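Local coordinates for enolase from the environmental genome shotgun sequencing of the Sargasso Sea (PDB 2QGY), which is of unknown function but, as a magnesium-binding member of the enolase superfamily, probably abstracts a proton next to a substrate carboxylate, at residues 198-203 and 224-229. Residues are numbered along the deposited sequence; the frame is centred on the assembly and turned at random.
Sequences MLDLAV and WIEEPV. With MG (magnesium ion), chain C.
Asp200 and Glu226, paired on neighbouring parallel strands, send their carboxylates to one magnesium ion. From Glu226, CB lies 3.5 Å from Leu199 O. CG stands anti to the backbone N (chi1 176°), and the extended chain carries the carboxylate up to the metal. Glu226 OE2 binds magnesium at 2.0 Å. Asp200 OD2 binds it too, so Asp200 OD2 and Glu226 OE2 sit 2.8 Å apart, presumably tolerable because the cation offsets their charge. The two carboxylate planes are turned 44° apart. Glu226 OE1 turns away from the metal: its anti lone pair takes Trp224 NE1 at 3.1 Å, and Lys169 forms a salt bridge with it. With magnesium on one oxygen and two partners on the other, the carboxylate is held in its rotation. Met198 CB makes a CH-pi contact over the five-membered ring of Trp224, and Met198 SD stands farther off above the six-membered ring, a Met-aromatic contact. Water 1, a magnesium ligand, donates to Asp200 OD1 and Glu227 OE1. Backbone hydrogen bonds from Glu226 N to Leu199 O and from Leu201 N to Glu226 O join the segments. On the face away from the metal Leu199 packs against Ile225, and Leu201, just past the strand, reaches Ile225 CG2; helix 207-217 covers them. Glu252 completes the protein ligands. This is the metal site at the C-terminal strand ends of an enolase-superfamily barrel, built on a beta-alpha-beta unit.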
ATOM      1  N   MET A 198     -27.026   8.989   0.724  1.00 19.43           N
ATOM      2  CA  MET A 198     -25.593   9.234   0.942  1.00 18.26           C
ATOM      3  C   MET A 198     -24.864   9.808  -0.261  1.00 18.38           C
ATOM      4  O   MET A 198     -25.219   9.543  -1.414  1.00 18.25           O
ATOM      5  CB  MET A 198     -24.860   8.037   1.566  1.00 19.43           C
ATOM      6  CG  MET A 198     -25.528   6.700   1.740  1.00 21.32           C
ATOM      7  SD  MET A 198     -27.220   6.387   2.300  1.00 12.87           S
ATOM      8  CE  MET A 198     -27.054   5.042   3.420  1.00 17.21           C
ATOM      9  N   LEU A 199     -23.849  10.627   0.012  1.00 18.10           N
ATOM     10  CA  LEU A 199     -23.170  11.362  -1.026  1.00 17.86           C
ATOM     11  C   LEU A 199     -21.703  10.982  -0.986  1.00 18.49           C
ATOM     12  O   LEU A 199     -21.032  11.173   0.022  1.00 18.54           O
ATOM     13  CB  LEU A 199     -23.335  12.894  -0.833  1.00 19.32           C
ATOM     14  CG  LEU A 199     -24.762  13.503  -0.745  1.00 19.33           C
ATOM     15  CD1 LEU A 199     -24.710  15.043  -0.615  1.00 21.34           C
ATOM     16  CD2 LEU A 199     -25.637  13.099  -1.931  1.00 21.33           C
ATOM     17  N   ASP A 200     -21.221  10.436  -2.091  1.00 17.36           N
ATOM     18  CA  ASP A 200     -19.828  10.093  -2.200  1.00 17.71           C
ATOM     19  C   ASP A 200     -19.144  11.149  -3.026  1.00 17.65           C
ATOM     20  O   ASP A 200     -19.338  11.236  -4.227  1.00 17.67           O
ATOM     21  CB  ASP A 200     -19.650   8.684  -2.808  1.00 17.42           C
ATOM     22  CG  ASP A 200     -18.223   8.171  -2.665  1.00 18.08           C
ATOM     23  OD1 ASP A 200     -17.292   8.992  -2.634  1.00 18.07           O
ATOM     24  OD2 ASP A 200     -18.044   6.927  -2.583  1.00 19.76           O
ATOM     25  N   LEU A 201     -18.363  11.998  -2.362  1.00 17.99           N
ATOM     26  CA  LEU A 201     -17.630  13.061  -3.070  1.00 18.32           C
ATOM     27  C   LEU A 201     -16.376  12.600  -3.810  1.00 18.65           C
ATOM     28  O   LEU A 201     -15.869  13.330  -4.662  1.00 19.80           O
ATOM     29  CB  LEU A 201     -17.261  14.210  -2.133  1.00 18.61           C
ATOM     30  CG  LEU A 201     -18.418  14.808  -1.323  1.00 20.18           C
ATOM     31  CD1 LEU A 201     -18.020  16.190  -0.727  1.00 21.28           C
ATOM     32  CD2 LEU A 201     -19.698  14.877  -2.126  1.00 21.11           C
ATOM     33  N   ALA A 202     -15.879  11.410  -3.484  1.00 18.47           N
ATOM     34  CA  ALA A 202     -14.812  10.777  -4.266  1.00 19.14           C
ATOM     35  C   ALA A 202     -13.510  11.620  -4.325  1.00 19.37           C
ATOM     36  O   ALA A 202     -12.836  11.672  -5.354  1.00 19.55           O
ATOM     37  CB  ALA A 202     -15.324  10.442  -5.686  1.00 19.94           C
ATOM     38  N   VAL A 203     -13.203  12.298  -3.215  1.00 18.94           N
ATOM     39  CA  VAL A 203     -11.968  13.066  -3.029  1.00 19.78           C
ATOM     40  C   VAL A 203     -11.809  14.140  -4.126  1.00 20.78           C
ATOM     41  O   VAL A 203     -10.954  14.009  -5.001  1.00 19.83           O
ATOM     42  CB  VAL A 203     -10.714  12.161  -2.941  1.00 19.52           C
ATOM     43  CG1 VAL A 203      -9.481  12.969  -2.531  1.00 20.83           C
ATOM     44  CG2 VAL A 203     -10.934  11.008  -1.949  1.00 19.88           C
ATOM     45  N   TRP A 224     -24.923  10.841   4.869  1.00 18.70           N
ATOM     46  CA  TRP A 224     -23.480  10.963   5.145  1.00 18.25           C
ATOM     47  C   TRP A 224     -22.755  11.533   3.970  1.00 18.46           C
ATOM     48  O   TRP A 224     -23.307  11.597   2.879  1.00 18.69           O
ATOM     49  CB  TRP A 224     -22.859   9.641   5.624  1.00 19.38           C
ATOM     50  CG  TRP A 224     -22.566   8.527   4.619  1.00 20.03           C
ATOM     51  CD1 TRP A 224     -21.891   8.604   3.416  1.00 21.18           C
ATOM     52  CD2 TRP A 224     -22.840   7.147   4.833  1.00 18.92           C
ATOM     53  NE1 TRP A 224     -21.772   7.337   2.867  1.00 20.85           N
ATOM     54  CE2 TRP A 224     -22.365   6.436   3.707  1.00 19.63           C
ATOM     55  CE3 TRP A 224     -23.465   6.443   5.871  1.00 20.43           C
ATOM     56  CZ2 TRP A 224     -22.484   5.041   3.600  1.00 21.72           C
ATOM     57  CZ3 TRP A 224     -23.590   5.052   5.761  1.00 21.29           C
ATOM     58  CH2 TRP A 224     -23.091   4.375   4.632  1.00 20.30           C
ATOM     59  N   ILE A 225     -21.523  11.974   4.211  1.00 17.83           N
ATOM     60  CA  ILE A 225     -20.686  12.582   3.201  1.00 18.42           C
ATOM     61  C   ILE A 225     -19.424  11.735   3.192  1.00 18.24           C
ATOM     62  O   ILE A 225     -18.700  11.676   4.196  1.00 18.21           O
ATOM     63  CB  ILE A 225     -20.291  14.051   3.586  1.00 18.61           C
ATOM     64  CG1 ILE A 225     -21.529  14.965   3.621  1.00 20.92           C
ATOM     65  CG2 ILE A 225     -19.272  14.627   2.573  1.00 20.83           C
ATOM     66  CD1 ILE A 225     -22.311  15.026   2.335  1.00 21.86           C
ATOM     67  N   GLU A 226     -19.160  11.102   2.060  1.00 16.93           N
ATOM     68  CA  GLU A 226     -18.101  10.121   1.979  1.00 16.98           C
ATOM     69  C   GLU A 226     -16.905  10.683   1.208  1.00 16.25           C
ATOM     70  O   GLU A 226     -17.065  11.329   0.163  1.00 16.58           O
ATOM     71  CB  GLU A 226     -18.674   8.866   1.315  1.00 18.04           C
ATOM     72  CG  GLU A 226     -17.670   7.793   1.086  1.00 18.28           C
ATOM     73  CD  GLU A 226     -18.330   6.481   0.648  1.00 20.59           C
ATOM     74  OE1 GLU A 226     -19.463   6.167   1.096  1.00 21.76           O
ATOM     75  OE2 GLU A 226     -17.676   5.757  -0.106  1.00 21.63           O
ATOM     76  N   GLU A 227     -15.706  10.481   1.781  1.00 16.12           N
ATOM     77  CA  GLU A 227     -14.454  10.923   1.182  1.00 15.99           C
ATOM     78  C   GLU A 227     -14.481  12.385   0.672  1.00 15.39           C
ATOM     79  O   GLU A 227     -14.126  12.648  -0.464  1.00 15.95           O
ATOM     80  CB  GLU A 227     -14.031   9.972   0.068  1.00 16.62           C
ATOM     81  CG  GLU A 227     -13.713   8.568   0.565  1.00 18.83           C
ATOM     82  CD  GLU A 227     -12.543   8.011  -0.175  1.00 21.94           C
ATOM     83  OE1 GLU A 227     -12.772   7.619  -1.340  1.00 24.32           O
ATOM     84  OE2 GLU A 227     -11.396   8.030   0.375  1.00 22.39           O
ATOM     85  N   PRO A 228     -14.820  13.346   1.554  1.00 15.89           N
ATOM     86  CA  PRO A 228     -14.820  14.760   1.120  1.00 16.98           C
ATOM     87  C   PRO A 228     -13.378  15.217   0.876  1.00 17.37           C
ATOM     88  O   PRO A 228     -13.147  16.163   0.107  1.00 18.03           O
ATOM     89  CB  PRO A 228     -15.446  15.519   2.303  1.00 15.99           C
ATOM     90  CG  PRO A 228     -15.207  14.620   3.517  1.00 17.29           C
ATOM     91  CD  PRO A 228     -15.160  13.173   2.981  1.00 15.55           C
ATOM     92  N   VAL A 229     -12.433  14.542   1.532  1.00 16.92           N
ATOM     93  CA  VAL A 229     -11.006  14.808   1.343  1.00 17.39           C
ATOM     94  C   VAL A 229     -10.226  13.491   1.375  1.00 17.74           C
ATOM     95  O   VAL A 229     -10.753  12.475   1.789  1.00 17.28           O
ATOM     96  CB  VAL A 229     -10.432  15.792   2.398  1.00 17.68           C
ATOM     97  CG1 VAL A 229     -11.189  17.153   2.342  1.00 17.58           C
ATOM     98  CG2 VAL A 229     -10.522  15.221   3.777  1.00 17.55           C
TER
HETATM   99 MG    MG C 701     -16.609   5.749  -1.833  1.00 19.91          MG
HETATM  100  O   HOH W   1     -15.368   7.398  -1.844  1.00 26.78           O
HETATM  101  O   HOH W   2     -15.757   5.429  -3.628  1.00 22.42           O
HETATM  102  O   HOH W   3     -17.905   4.210  -2.546  1.00 22.09           O